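Local atomic coordinates of SspB protein (Streptomyces clavuligerus, PDB entry 6JUF), a protein that probably acts as a DNA-cutting nuclease of the SspABCD-SspE system, a phosphorothioation-sensing bacterial defence against phages, and binds magnesium. Residues 25-30 with 59-64; 65-71 with 123-127; 85-89 with 337-341; 90-94 with 112-116; 105-109 with 316-320. All blocks are in the same frame, centred on the assembly; numbering follows the deposited sequence.

Contact 1 of 5, residues 25-30 with 59-64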
# COMPACT_ATOMS: atom_id res chain seq x y z
N GLY B 25 3.56 1.86 -7.18
CA GLY B 25 3.89 2.89 -8.21
C GLY B 25 4.68 2.28 -9.35
O GLY B 25 4.47 2.65 -10.52
N TRP B 26 5.56 1.32 -9.03
CA TRP B 26 6.36 0.68 -10.10
C TRP B 26 5.52 -0.18 -11.01
O TRP B 26 5.72 -0.17 -12.25
CB TRP B 26 7.46 -0.16 -9.48
CG TRP B 26 8.58 0.66 -8.90
CD1 TRP B 26 8.68 2.02 -8.80
CD2 TRP B 26 9.85 0.12 -8.35
NE1 TRP B 26 9.91 2.39 -8.20
CE2 TRP B 26 10.62 1.27 -7.89
CE3 TRP B 26 10.34 -1.16 -8.15
CZ2 TRP B 26 11.90 1.13 -7.36
CZ3 TRP B 26 11.62 -1.29 -7.56
CH2 TRP B 26 12.37 -0.18 -7.17
N LEU B 27 4.56 -0.95 -10.45
CA LEU B 27 3.74 -1.84 -11.29
C LEU B 27 2.86 -0.95 -12.21
O LEU B 27 2.69 -1.18 -13.37
CB LEU B 27 2.87 -2.71 -10.43
CG LEU B 27 3.66 -3.64 -9.51
CD1 LEU B 27 2.64 -4.50 -8.76
CD2 LEU B 27 4.72 -4.47 -10.28
N HIS B 28 2.28 0.06 -11.59
CA HIS B 28 1.34 0.96 -12.30
C HIS B 28 1.95 1.76 -13.43
O HIS B 28 1.47 1.70 -14.60
CB HIS B 28 0.69 1.90 -11.27
CG HIS B 28 -0.19 2.96 -11.87
ND1 HIS B 28 -1.45 2.70 -12.32
CD2 HIS B 28 0.01 4.34 -12.02
CE1 HIS B 28 -2.01 3.87 -12.78
NE2 HIS B 28 -1.13 4.88 -12.58
N LYS B 29 3.04 2.44 -13.09
CA LYS B 29 3.76 3.25 -14.13
C LYS B 29 4.42 2.39 -15.19
O LYS B 29 4.44 2.82 -16.34
CB LYS B 29 4.81 4.15 -13.51
CG LYS B 29 4.16 5.23 -12.68
CD LYS B 29 5.12 6.30 -12.19
CE LYS B 29 5.98 5.82 -11.04
NZ LYS B 29 7.25 6.58 -11.01
N ALA B 30 4.93 1.20 -14.83
CA ALA B 30 5.46 0.28 -15.86
C ALA B 30 4.36 -0.07 -16.89
O ALA B 30 4.58 0.02 -18.10
CB ALA B 30 6.10 -0.95 -15.23
N ALA B 59 15.19 -2.89 -11.65
CA ALA B 59 14.31 -3.51 -10.65
C ALA B 59 12.84 -3.36 -11.06
O ALA B 59 12.05 -4.28 -10.95
CB ALA B 59 14.57 -2.92 -9.27
N MET B 60 12.48 -2.18 -11.56
CA MET B 60 11.10 -1.95 -12.02
C MET B 60 10.73 -2.88 -13.20
O MET B 60 9.66 -3.49 -13.21
CB MET B 60 10.95 -0.48 -12.42
CG MET B 60 9.56 -0.08 -12.92
SD MET B 60 9.60 1.61 -13.48
CE MET B 60 7.93 2.17 -13.17
N ARG B 61 11.65 -2.99 -14.17
CA ARG B 61 11.50 -3.90 -15.30
C ARG B 61 11.34 -5.36 -14.82
O ARG B 61 10.42 -6.08 -15.28
CB ARG B 61 12.75 -3.74 -16.18
CG ARG B 61 12.84 -4.70 -17.39
CD ARG B 61 14.20 -4.51 -18.06
NE ARG B 61 14.39 -5.45 -19.12
CZ ARG B 61 15.41 -5.38 -19.97
NH1 ARG B 61 16.29 -4.36 -19.84
NH2 ARG B 61 15.55 -6.30 -20.92
N TYR B 62 12.22 -5.77 -13.88
CA TYR B 62 12.23 -7.11 -13.33
C TYR B 62 10.86 -7.45 -12.70
O TYR B 62 10.28 -8.50 -12.94
CB TYR B 62 13.39 -7.27 -12.31
CG TYR B 62 13.21 -8.57 -11.54
CD1 TYR B 62 13.64 -9.80 -12.07
CD2 TYR B 62 12.56 -8.55 -10.28
CE1 TYR B 62 13.39 -10.98 -11.37
CE2 TYR B 62 12.34 -9.75 -9.58
CZ TYR B 62 12.77 -10.96 -10.16
OH TYR B 62 12.52 -12.13 -9.50
N TRP B 63 10.35 -6.53 -11.90
CA TRP B 63 9.12 -6.80 -11.13
C TRP B 63 7.96 -6.97 -12.10
O TRP B 63 7.09 -7.82 -11.89
CB TRP B 63 8.82 -5.78 -10.04
CG TRP B 63 9.66 -6.00 -8.84
CD1 TRP B 63 10.54 -5.11 -8.24
CD2 TRP B 63 9.70 -7.23 -8.02
NE1 TRP B 63 11.16 -5.72 -7.12
CE2 TRP B 63 10.67 -6.98 -6.94
CE3 TRP B 63 9.02 -8.46 -8.06
CZ2 TRP B 63 10.98 -7.96 -5.98
CZ3 TRP B 63 9.33 -9.43 -7.07
CH2 TRP B 63 10.28 -9.17 -6.07
N SER B 64 7.91 -6.15 -13.15
CA SER B 64 6.81 -6.35 -14.14
C SER B 64 6.87 -7.73 -14.80
O SER B 64 5.82 -8.36 -14.93
CB SER B 64 6.93 -5.31 -15.24
OG SER B 64 6.35 -4.12 -14.75
O HOH W 1 7.21 -2.83 -12.28
O HOH W 2 3.31 -3.63 -14.83

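Contact 2 of 5, residues 65-71 with 123-127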
# COMPACT_ATOMS: atom_id res chain seq x y z
N ARG B 65 8.07 -8.21 -15.20
CA ARG B 65 8.24 -9.54 -15.80
C ARG B 65 7.87 -10.62 -14.75
O ARG B 65 7.19 -11.59 -15.04
CB ARG B 65 9.70 -9.65 -16.25
CG ARG B 65 10.14 -10.74 -17.23
CD ARG B 65 11.55 -10.34 -17.72
NE ARG B 65 12.74 -10.56 -16.79
CZ ARG B 65 13.79 -9.72 -16.59
NH1 ARG B 65 13.86 -8.52 -17.18
NH2 ARG B 65 14.77 -10.05 -15.77
N ALA B 66 8.36 -10.40 -13.53
CA ALA B 66 8.23 -11.47 -12.46
C ALA B 66 6.79 -11.66 -12.07
O ALA B 66 6.33 -12.76 -11.73
CB ALA B 66 9.08 -11.05 -11.24
N PHE B 67 6.04 -10.57 -12.08
CA PHE B 67 4.58 -10.66 -11.72
C PHE B 67 3.75 -11.05 -12.96
O PHE B 67 2.52 -11.10 -12.88
CB PHE B 67 4.05 -9.33 -11.11
CG PHE B 67 4.40 -9.17 -9.65
CD1 PHE B 67 3.89 -10.06 -8.70
CD2 PHE B 67 5.26 -8.16 -9.25
CE1 PHE B 67 4.22 -9.91 -7.36
CE2 PHE B 67 5.62 -8.02 -7.93
CZ PHE B 67 5.12 -8.89 -6.96
N LYS B 68 4.40 -11.38 -14.07
CA LYS B 68 3.70 -11.84 -15.29
C LYS B 68 2.88 -10.73 -15.91
O LYS B 68 1.84 -10.96 -16.57
CB LYS B 68 2.88 -13.13 -15.07
CG LYS B 68 3.60 -14.25 -14.31
CD LYS B 68 4.92 -14.71 -14.86
CE LYS B 68 5.30 -16.14 -14.45
NZ LYS B 68 5.32 -16.31 -12.97
N LEU B 69 3.35 -9.49 -15.70
CA LEU B 69 2.68 -8.30 -16.21
C LEU B 69 3.30 -7.86 -17.52
O LEU B 69 2.69 -7.11 -18.29
CB LEU B 69 2.74 -7.15 -15.18
CG LEU B 69 2.04 -7.48 -13.85
CD1 LEU B 69 2.40 -6.42 -12.82
CD2 LEU B 69 0.51 -7.51 -13.93
N THR B 70 4.53 -8.32 -17.79
CA THR B 70 5.14 -8.16 -19.11
C THR B 70 5.80 -9.45 -19.49
O THR B 70 6.03 -10.32 -18.63
CB THR B 70 6.26 -7.13 -19.12
OG1 THR B 70 7.25 -7.48 -18.11
CG2 THR B 70 5.72 -5.70 -18.85
N ARG B 71 6.01 -9.58 -20.83
CA ARG B 71 6.92 -10.58 -21.37
C ARG B 71 8.00 -9.80 -22.11
O ARG B 71 7.75 -8.66 -22.53
CB ARG B 71 6.20 -11.54 -22.36
CG ARG B 71 5.43 -12.73 -21.76
CD ARG B 71 6.45 -13.91 -21.90
NE ARG B 71 5.67 -15.05 -21.93
CZ ARG B 71 6.04 -16.28 -21.72
NH1 ARG B 71 7.32 -16.57 -21.49
NH2 ARG B 71 5.07 -17.19 -21.76
N GLY B 123 6.19 -23.05 -20.86
CA GLY B 123 6.23 -21.83 -21.67
C GLY B 123 6.24 -20.54 -20.83
O GLY B 123 6.52 -19.45 -21.37
N THR B 124 5.97 -20.62 -19.53
CA THR B 124 5.99 -19.45 -18.60
C THR B 124 6.45 -19.78 -17.18
O THR B 124 5.65 -19.89 -16.25
CB THR B 124 4.62 -18.72 -18.54
OG1 THR B 124 4.08 -18.57 -19.85
CG2 THR B 124 4.73 -17.30 -17.88
N LYS B 125 7.77 -19.99 -17.04
CA LYS B 125 8.36 -20.37 -15.75
C LYS B 125 8.41 -19.14 -14.83
O LYS B 125 8.23 -17.98 -15.27
CB LYS B 125 9.79 -20.90 -15.98
CG LYS B 125 9.88 -22.31 -16.49
CD LYS B 125 11.35 -22.64 -16.78
CE LYS B 125 11.50 -24.15 -16.92
NZ LYS B 125 12.94 -24.53 -17.08
N SER B 126 8.68 -19.34 -13.56
CA SER B 126 8.83 -18.23 -12.59
C SER B 126 10.19 -17.53 -12.74
O SER B 126 11.20 -18.15 -13.02
CB SER B 126 8.70 -18.82 -11.20
OG SER B 126 8.88 -17.79 -10.19
N TRP B 127 10.15 -16.23 -12.53
CA TRP B 127 11.34 -15.36 -12.46
C TRP B 127 11.86 -15.24 -11.08
O TRP B 127 12.81 -14.47 -10.88
CB TRP B 127 11.06 -13.96 -13.05
CG TRP B 127 10.78 -14.03 -14.51
CD1 TRP B 127 9.52 -14.02 -15.17
CD2 TRP B 127 11.76 -14.23 -15.55
NE1 TRP B 127 9.70 -14.21 -16.52
CE2 TRP B 127 11.02 -14.34 -16.80
CE3 TRP B 127 13.15 -14.39 -15.57
CZ2 TRP B 127 11.65 -14.55 -17.99
CZ3 TRP B 127 13.76 -14.59 -16.79
CH2 TRP B 127 13.03 -14.68 -17.96
O HOH W 3 7.60 -15.04 -11.72

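Contact 3 of 5, residues 85-89 with 337-341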
# COMPACT_ATOMS: atom_id res chain seq x y z
N SER B 85 10.06 -4.98 -23.94
CA SER B 85 8.96 -5.40 -22.99
C SER B 85 7.57 -5.16 -23.55
O SER B 85 7.41 -4.21 -24.32
CB SER B 85 9.08 -4.66 -21.65
OG SER B 85 10.27 -5.09 -21.01
N TYR B 86 6.63 -6.06 -23.28
CA TYR B 86 5.28 -6.01 -23.86
C TYR B 86 4.35 -6.37 -22.70
O TYR B 86 4.61 -7.34 -22.02
CB TYR B 86 5.15 -6.96 -25.04
CG TYR B 86 6.20 -6.68 -26.10
CD1 TYR B 86 5.91 -5.76 -27.11
CD2 TYR B 86 7.44 -7.34 -26.10
CE1 TYR B 86 6.88 -5.47 -28.09
CE2 TYR B 86 8.41 -7.05 -27.04
CZ TYR B 86 8.10 -6.14 -28.05
OH TYR B 86 9.00 -5.86 -29.02
N PRO B 87 3.28 -5.58 -22.52
CA PRO B 87 2.29 -5.88 -21.49
C PRO B 87 1.47 -7.17 -21.79
O PRO B 87 1.06 -7.39 -22.93
CB PRO B 87 1.36 -4.63 -21.51
CG PRO B 87 1.37 -4.19 -22.96
CD PRO B 87 2.80 -4.50 -23.43
N THR B 88 1.24 -8.01 -20.76
CA THR B 88 0.50 -9.22 -20.94
C THR B 88 -0.98 -8.91 -20.89
O THR B 88 -1.37 -7.83 -20.34
CB THR B 88 0.84 -10.22 -19.84
OG1 THR B 88 0.51 -9.60 -18.57
CG2 THR B 88 2.31 -10.56 -19.83
N TRP B 89 -1.81 -9.79 -21.36
CA TRP B 89 -3.25 -9.61 -21.26
C TRP B 89 -3.64 -9.54 -19.81
O TRP B 89 -4.57 -8.81 -19.46
CB TRP B 89 -3.93 -10.75 -22.01
CG TRP B 89 -5.45 -10.70 -21.89
CD1 TRP B 89 -6.34 -10.10 -22.77
CD2 TRP B 89 -6.30 -11.27 -20.83
NE1 TRP B 89 -7.64 -10.30 -22.37
CE2 TRP B 89 -7.68 -10.95 -21.18
CE3 TRP B 89 -6.04 -11.95 -19.65
CZ2 TRP B 89 -8.77 -11.39 -20.41
CZ3 TRP B 89 -7.10 -12.34 -18.85
CH2 TRP B 89 -8.44 -12.08 -19.23
N TYR B 337 -0.12 -7.29 -29.66
CA TYR B 337 1.24 -7.59 -29.21
C TYR B 337 1.71 -8.98 -29.58
O TYR B 337 1.75 -9.85 -28.75
CB TYR B 337 1.28 -7.44 -27.67
CG TYR B 337 0.87 -6.09 -27.20
CD1 TYR B 337 1.77 -5.04 -27.19
CD2 TYR B 337 -0.45 -5.85 -26.76
CE1 TYR B 337 1.43 -3.79 -26.73
CE2 TYR B 337 -0.81 -4.60 -26.29
CZ TYR B 337 0.13 -3.56 -26.29
OH TYR B 337 -0.22 -2.30 -25.83
N PRO B 338 2.11 -9.18 -30.87
CA PRO B 338 2.41 -10.54 -31.33
C PRO B 338 3.66 -11.13 -30.68
O PRO B 338 3.86 -12.34 -30.66
CB PRO B 338 2.59 -10.37 -32.82
CG PRO B 338 2.88 -8.95 -33.04
CD PRO B 338 2.12 -8.18 -31.97
N LYS B 339 4.46 -10.22 -30.12
CA LYS B 339 5.70 -10.67 -29.38
C LYS B 339 5.49 -11.45 -28.08
O LYS B 339 6.33 -12.30 -27.73
CB LYS B 339 6.74 -9.58 -29.21
CG LYS B 339 7.63 -9.48 -30.45
CD LYS B 339 7.83 -8.10 -30.94
CE LYS B 339 8.29 -8.19 -32.41
NZ LYS B 339 9.47 -9.07 -32.64
N LEU B 340 4.31 -11.25 -27.46
CA LEU B 340 3.90 -12.15 -26.33
C LEU B 340 3.94 -13.66 -26.69
O LEU B 340 4.57 -14.40 -25.99
CB LEU B 340 2.48 -11.80 -25.80
CG LEU B 340 2.31 -10.35 -25.32
CD1 LEU B 340 0.89 -10.00 -24.97
CD2 LEU B 340 3.18 -10.17 -24.07
N ALA B 341 3.25 -14.08 -27.77
CA ALA B 341 3.22 -15.49 -28.19
C ALA B 341 4.65 -15.94 -28.60
O ALA B 341 5.04 -17.08 -28.39
CB ALA B 341 2.19 -15.72 -29.30

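Contact 4 of 5, residues 90-94 with 112-116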
# COMPACT_ATOMS: atom_id res chain seq x y z
N GLU B 90 -2.94 -10.29 -18.92
CA GLU B 90 -3.26 -10.20 -17.51
C GLU B 90 -3.07 -8.80 -16.93
O GLU B 90 -3.83 -8.35 -16.04
CB GLU B 90 -2.47 -11.28 -16.66
CG GLU B 90 -2.98 -12.70 -16.86
CD GLU B 90 -2.61 -13.35 -18.17
OE1 GLU B 90 -1.72 -12.80 -18.94
OE2 GLU B 90 -3.16 -14.40 -18.44
N ALA B 91 -2.02 -8.09 -17.37
CA ALA B 91 -1.81 -6.74 -16.91
C ALA B 91 -2.94 -5.84 -17.45
O ALA B 91 -3.46 -5.00 -16.70
CB ALA B 91 -0.46 -6.20 -17.40
N ARG B 92 -3.37 -6.02 -18.70
CA ARG B 92 -4.53 -5.26 -19.21
C ARG B 92 -5.77 -5.56 -18.33
O ARG B 92 -6.52 -4.63 -18.06
CB ARG B 92 -4.82 -5.65 -20.66
CG ARG B 92 -6.12 -5.15 -21.25
CD ARG B 92 -6.12 -3.62 -21.33
NE ARG B 92 -7.38 -3.05 -21.85
CZ ARG B 92 -8.44 -2.74 -21.10
NH1 ARG B 92 -8.50 -3.04 -19.78
NH2 ARG B 92 -9.52 -2.19 -21.68
N TRP B 93 -5.99 -6.80 -17.93
CA TRP B 93 -7.17 -7.16 -17.16
C TRP B 93 -7.09 -6.54 -15.77
O TRP B 93 -8.10 -6.10 -15.24
CB TRP B 93 -7.30 -8.68 -17.15
CG TRP B 93 -8.38 -9.15 -16.22
CD1 TRP B 93 -9.72 -9.40 -16.51
CD2 TRP B 93 -8.20 -9.51 -14.82
NE1 TRP B 93 -10.37 -9.81 -15.38
CE2 TRP B 93 -9.50 -9.91 -14.32
CE3 TRP B 93 -7.09 -9.52 -13.94
CZ2 TRP B 93 -9.70 -10.32 -12.99
CZ3 TRP B 93 -7.32 -9.98 -12.63
CH2 TRP B 93 -8.61 -10.33 -12.17
N LEU B 94 -5.91 -6.55 -15.11
CA LEU B 94 -5.81 -6.15 -13.72
C LEU B 94 -5.55 -4.68 -13.49
O LEU B 94 -6.20 -4.01 -12.64
CB LEU B 94 -4.65 -6.96 -13.05
CG LEU B 94 -4.40 -6.53 -11.57
CD1 LEU B 94 -5.60 -6.88 -10.65
CD2 LEU B 94 -3.11 -7.16 -11.07
N LEU B 112 -3.43 -12.48 -5.48
CA LEU B 112 -3.35 -12.84 -6.89
C LEU B 112 -1.96 -12.63 -7.47
O LEU B 112 -1.38 -13.48 -8.13
CB LEU B 112 -4.39 -12.04 -7.72
CG LEU B 112 -4.48 -12.34 -9.19
CD1 LEU B 112 -4.86 -13.80 -9.45
CD2 LEU B 112 -5.49 -11.38 -9.79
N LEU B 113 -1.45 -11.43 -7.20
CA LEU B 113 -0.09 -11.07 -7.66
C LEU B 113 0.96 -12.01 -7.08
O LEU B 113 1.88 -12.43 -7.78
CB LEU B 113 0.24 -9.60 -7.36
CG LEU B 113 -0.44 -8.62 -8.37
CD1 LEU B 113 -0.42 -7.21 -7.75
CD2 LEU B 113 0.23 -8.66 -9.73
N HIS B 114 0.80 -12.37 -5.79
CA HIS B 114 1.69 -13.32 -5.13
C HIS B 114 1.65 -14.67 -5.84
O HIS B 114 2.69 -15.27 -6.15
CB HIS B 114 1.31 -13.43 -3.63
CG HIS B 114 2.07 -14.47 -2.92
ND1 HIS B 114 1.51 -15.65 -2.46
CD2 HIS B 114 3.40 -14.51 -2.57
CE1 HIS B 114 2.49 -16.37 -1.84
NE2 HIS B 114 3.64 -15.68 -1.95
N TRP B 115 0.44 -15.12 -6.18
CA TRP B 115 0.27 -16.35 -6.94
C TRP B 115 1.00 -16.25 -8.30
O TRP B 115 1.73 -17.16 -8.71
CB TRP B 115 -1.23 -16.60 -7.14
CG TRP B 115 -1.50 -17.85 -7.97
CD1 TRP B 115 -1.94 -17.92 -9.31
CD2 TRP B 115 -1.26 -19.26 -7.56
NE1 TRP B 115 -2.04 -19.21 -9.72
CE2 TRP B 115 -1.67 -20.09 -8.70
CE3 TRP B 115 -0.86 -19.89 -6.37
CZ2 TRP B 115 -1.55 -21.47 -8.69
CZ3 TRP B 115 -0.76 -21.28 -6.39
CH2 TRP B 115 -1.09 -22.04 -7.54
N TRP B 116 0.86 -15.07 -8.96
CA TRP B 116 1.52 -14.91 -10.26
C TRP B 116 3.02 -14.89 -10.18
O TRP B 116 3.69 -15.44 -11.04
CB TRP B 116 1.04 -13.68 -10.99
CG TRP B 116 -0.39 -13.82 -11.49
CD1 TRP B 116 -1.19 -15.00 -11.54
CD2 TRP B 116 -1.24 -12.75 -12.04
NE1 TRP B 116 -2.44 -14.70 -12.06
CE2 TRP B 116 -2.55 -13.37 -12.36
CE3 TRP B 116 -1.08 -11.38 -12.24
CZ2 TRP B 116 -3.61 -12.62 -12.91
CZ3 TRP B 116 -2.13 -10.66 -12.80
CH2 TRP B 116 -3.40 -11.25 -13.09

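Contact 5 of 5, residues 105-109 with 316-320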
# COMPACT_ATOMS: atom_id res chain seq x y z
N GLU B 105 -6.81 -1.95 -4.52
CA GLU B 105 -7.63 -1.60 -3.36
C GLU B 105 -8.10 -2.85 -2.61
O GLU B 105 -8.49 -2.71 -1.41
CB GLU B 105 -8.91 -0.79 -3.77
CG GLU B 105 -8.56 0.50 -4.42
CD GLU B 105 -9.77 1.18 -5.04
OE1 GLU B 105 -10.89 1.06 -4.46
OE2 GLU B 105 -9.59 1.84 -6.11
N GLU B 106 -8.12 -4.00 -3.27
CA GLU B 106 -8.60 -5.24 -2.64
C GLU B 106 -7.42 -6.15 -2.31
O GLU B 106 -6.56 -6.40 -3.14
CB GLU B 106 -9.58 -5.96 -3.58
CG GLU B 106 -10.92 -5.26 -3.62
CD GLU B 106 -11.97 -6.07 -4.35
OE1 GLU B 106 -11.95 -7.32 -4.32
OE2 GLU B 106 -12.83 -5.40 -4.98
N LEU B 107 -7.44 -6.67 -1.07
CA LEU B 107 -6.35 -7.58 -0.68
C LEU B 107 -6.29 -8.83 -1.53
O LEU B 107 -5.17 -9.36 -1.76
CB LEU B 107 -6.39 -7.93 0.81
CG LEU B 107 -6.05 -6.69 1.69
CD1 LEU B 107 -6.29 -6.96 3.17
CD2 LEU B 107 -4.65 -6.15 1.47
N GLY B 108 -7.46 -9.30 -2.03
CA GLY B 108 -7.41 -10.41 -2.99
C GLY B 108 -6.46 -10.21 -4.17
O GLY B 108 -5.96 -11.18 -4.72
N SER B 109 -6.31 -8.95 -4.63
CA SER B 109 -5.49 -8.65 -5.80
C SER B 109 -4.00 -8.80 -5.45
O SER B 109 -3.19 -9.17 -6.30
CB SER B 109 -5.75 -7.22 -6.25
OG SER B 109 -7.11 -7.06 -6.59
N GLU B 316 -15.35 -13.37 -12.11
CA GLU B 316 -16.52 -13.14 -11.27
C GLU B 316 -16.15 -12.39 -10.01
O GLU B 316 -16.91 -11.54 -9.52
CB GLU B 316 -17.13 -14.46 -10.91
CG GLU B 316 -17.84 -15.05 -12.10
CD GLU B 316 -18.12 -16.50 -11.91
OE1 GLU B 316 -18.21 -16.89 -10.74
OE2 GLU B 316 -18.33 -17.22 -12.93
N GLN B 317 -15.00 -12.71 -9.44
CA GLN B 317 -14.53 -12.07 -8.26
C GLN B 317 -14.36 -10.57 -8.46
O GLN B 317 -14.43 -9.80 -7.51
CB GLN B 317 -13.18 -12.69 -7.88
CG GLN B 317 -12.47 -12.06 -6.66
CD GLN B 317 -13.25 -12.12 -5.34
OE1 GLN B 317 -14.16 -12.91 -5.17
NE2 GLN B 317 -12.82 -11.29 -4.35
N TYR B 318 -14.16 -10.16 -9.70
CA TYR B 318 -14.00 -8.73 -10.03
C TYR B 318 -15.12 -8.16 -10.88
O TYR B 318 -14.92 -7.18 -11.63
CB TYR B 318 -12.63 -8.49 -10.70
CG TYR B 318 -11.52 -8.69 -9.71
CD1 TYR B 318 -11.12 -7.66 -8.89
CD2 TYR B 318 -10.95 -9.96 -9.52
CE1 TYR B 318 -10.11 -7.83 -7.97
CE2 TYR B 318 -9.96 -10.17 -8.59
CZ TYR B 318 -9.54 -9.10 -7.82
OH TYR B 318 -8.56 -9.25 -6.86
N ASP B 319 -16.30 -8.74 -10.73
CA ASP B 319 -17.50 -8.23 -11.40
C ASP B 319 -17.43 -8.27 -12.93
O ASP B 319 -17.99 -7.36 -13.60
CB ASP B 319 -17.82 -6.84 -10.86
CG ASP B 319 -18.82 -6.88 -9.71
OD1 ASP B 319 -19.15 -7.97 -9.17
OD2 ASP B 319 -19.30 -5.82 -9.35
N ASN B 320 -16.81 -9.33 -13.46
CA ASN B 320 -16.84 -9.64 -14.88
C ASN B 320 -16.34 -8.48 -15.72
O ASN B 320 -17.04 -7.92 -16.58
CB ASN B 320 -18.26 -10.10 -15.24
CG ASN B 320 -18.65 -11.34 -14.45
OD1 ASN B 320 -19.69 -11.37 -13.77
ND2 ASN B 320 -17.82 -12.36 -14.52
O HOH W 4 -10.30 -9.72 -4.57

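Contact 1 of 5, residues 25-30 with 59-64
Ser64 OG is held by two waters that bridge it to residues 25-30. One water donates to Met60 O (2.7 Å between the water oxygen and Met60 O) and more weakly to Trp26 O, while the second donates to Leu27 O (2.9 Å from the water oxygen to Leu27 O). Ser64 OG also lies 3.2 Å from Ala30 CB. Met60 is extended (chi1 -180°) and runs across to helix 24-34, where its CE comes to 3.3 Å from Trp26 O and 3.7 Å from Lys29 CB. On the way SD stands above one face of the Trp26 indole, 5.1 Å from the centroid of the five-membered ring, a distant Met-aromatic contact. The six-membered side of Trp26 reaches Ala59, CZ3 to CB 3.8 Å, and takes Trp63 CD1 at its edge. Glu105 of the second subunit packs on the same indole. Helices 24-34 and 57-66 are nearly perpendicular here (82° between segment axes, 9.3 Å apart), and a salt bridge from Arg61 NE to Glu72 ties helix 57-66 to strand 70-74.

Contact 2 of 5, residues 65-71 with 123-127
A Schellman motif ends helix 57-66 where residues 65-71 meet the loop 123-127: Leu69 N bonds to Ser64 O and Lys68 N to Arg65 O, with Lys68, at positive phi, as C-prime residue. One face of Trp127 lies against Arg65. CG of Arg65 makes a CH-pi contact 3.8 Å from the centroid of the five-membered ring, and CZ stands 5.0 Å from that of the six-membered ring in a cation-pi contact, the guanidinium edge-on, 74° between planes. The main polar partner of Arg65 is Glu72, in a salt bridge from NH1. One water accepts from Trp127 N (2.9 Å from the water oxygen to Trp127 N) and Lys68 NZ, and donates to Ala66 O. Lys68 NZ, turned in by bends at chi2 and chi4, also bonds to the carbonyls of Trp116 and Ser119. Arg71 grips a single acceptor end-on: NH1 to Gly123 O is 3.0 Å and NH2 to Gly123 O is 2.7 Å, with that oxygen only 2° out of the guanidinium plane.

Contact 3 of 5, residues 85-89 with 337-341
Tyr86 and Pro87 meet Lys339 and Tyr337 through two CH-pi contacts. CB of Lys339 lies over one face of the Tyr86 ring, 3.8 Å from its centroid and 16° off the normal; the chain, bent at chi2 (133°), passes over the ring until CD comes to 3.2 Å from Tyr86 OH. In the second, Pro87 CG sits over one face of Tyr337, 3.9 Å from the ring centroid. Between the two, the rings meet at their edges, Tyr86 CD1 to Tyr337 CD1 4.2 Å. Leu340 sets its methyls to one side, CD1 3.3 Å from Pro87 O and CD2 3.9 Å from Tyr86 CB. In the next shell, Tyr337 OH bonds to Gln35 O, Lys339 NZ to Tyr74 O, and Pro87 O accepts from Trp333 NE1. Thr88, the N-cap of helix 89-95, bonds through OG1 to Lys68 O and Ala91 N. Strand 83-87 thus meets the start of helix 339-350 mainly through CH groups laid on rings, with no polar pair bonded between the two segments; cohesion probably rests mostly on dispersion and close fit.

Contact 4 of 5, residues 90-94 with 112-116
Trp116 meets three side chains of helix 89-95 with the six-membered part of its indole. CH2 of Trp116 is 3.7 Å from Glu90 CB, and its CZ3 is 4.0 Å from Leu94 CD2; Trp93 crosses it at about a right angle, CZ3 to Trp116 CH2 4.1 Å. Leu112 CD2 comes to the edge of the Trp93 ring, 3.7 Å from CZ3, and Leu94 CD2 meets Leu113 CD2 at 3.9 Å, so this side is a dense apolar cluster. Trp116 CG is anti to its carbonyl carbon (chi1 -71°), which carries the ring across to the other helix. Toward Glu90 the character changes: this residue is partly exposed, only CB and CG lie against the indole, and the chain bends at chi2 (74°) to take the carboxylate away, to a salt bridge of OE2 with Arg330. Trp93 NE1 bonds to Asp315 and Trp116 NE1 to Tyr236. With local axes 13.3 Å apart and 173° between their directions, large side chains bridge the distance in an antiparallel helix pair packed against helix 306-317, with helix 231-243 beside Leu112.

Contact 5 of 5, residues 105-109 with 316-320
The start of helix 107-118, with Glu106 just before it, and the Schellman end of helix 306-317, with Asp319 as C-prime residue, are joined by the hydroxyl of Tyr318 and one bridging water. Tyr318 OH and Ser109 OG are 2.6 Å apart, a short hydrogen bond, and Ser109 OG lies near the plane of the phenol ring, at its edge. With chi1 at -69° the phenol of Tyr318 swings beside its own backbone N and out to Ser109. The water donates to Glu106 OE1 (2.9 Å from the water oxygen to Glu106 OE1), accepts from Gln317 NE2 (3.0 Å from the water oxygen to Gln317 NE2), and lies 2.9 Å from Tyr318 OH. Carboxylate and ring of Glu106 and Tyr318 are within 17° of parallel as they slide past each other. Asp101 binds Ser109 OG and the backbone N of Glu106, Arg232 holds Gln317 OE1, and Glu195 of the second subunit packs on Glu106 and Gln317. The junction is a connected polar network: the water's hydrogen bond would ease the charge on Glu106, while Tyr318 and Gln317 hold that water in place.

Contacts 1 and 2 share helix 57-66, with Tyr62 OH 2.7 Å from Trp127 O, a probable hydrogen bond. Contact 2 leads on to contact 3 through the strand pair 70-74 and 83-87, where Arg71 N lies 2.9 Å from Tyr86 O, and to contact 4 through Lys68 NZ, 2.7 Å from Trp116 O. Contacts 4 and 5 both use helix 107-118, and Trp93 CH2 packs 3.6 Å from Tyr318 CD2. Contacts 3 and 5 are the most widely separated, about 23 Å between centres. Contact 1 lies about 5 Å, between the side chains of Ala59 and Glu18, from this magnesium ligand, though no magnesium is bound to this chain here. Contacts 1 and 5 also touch the second subunit.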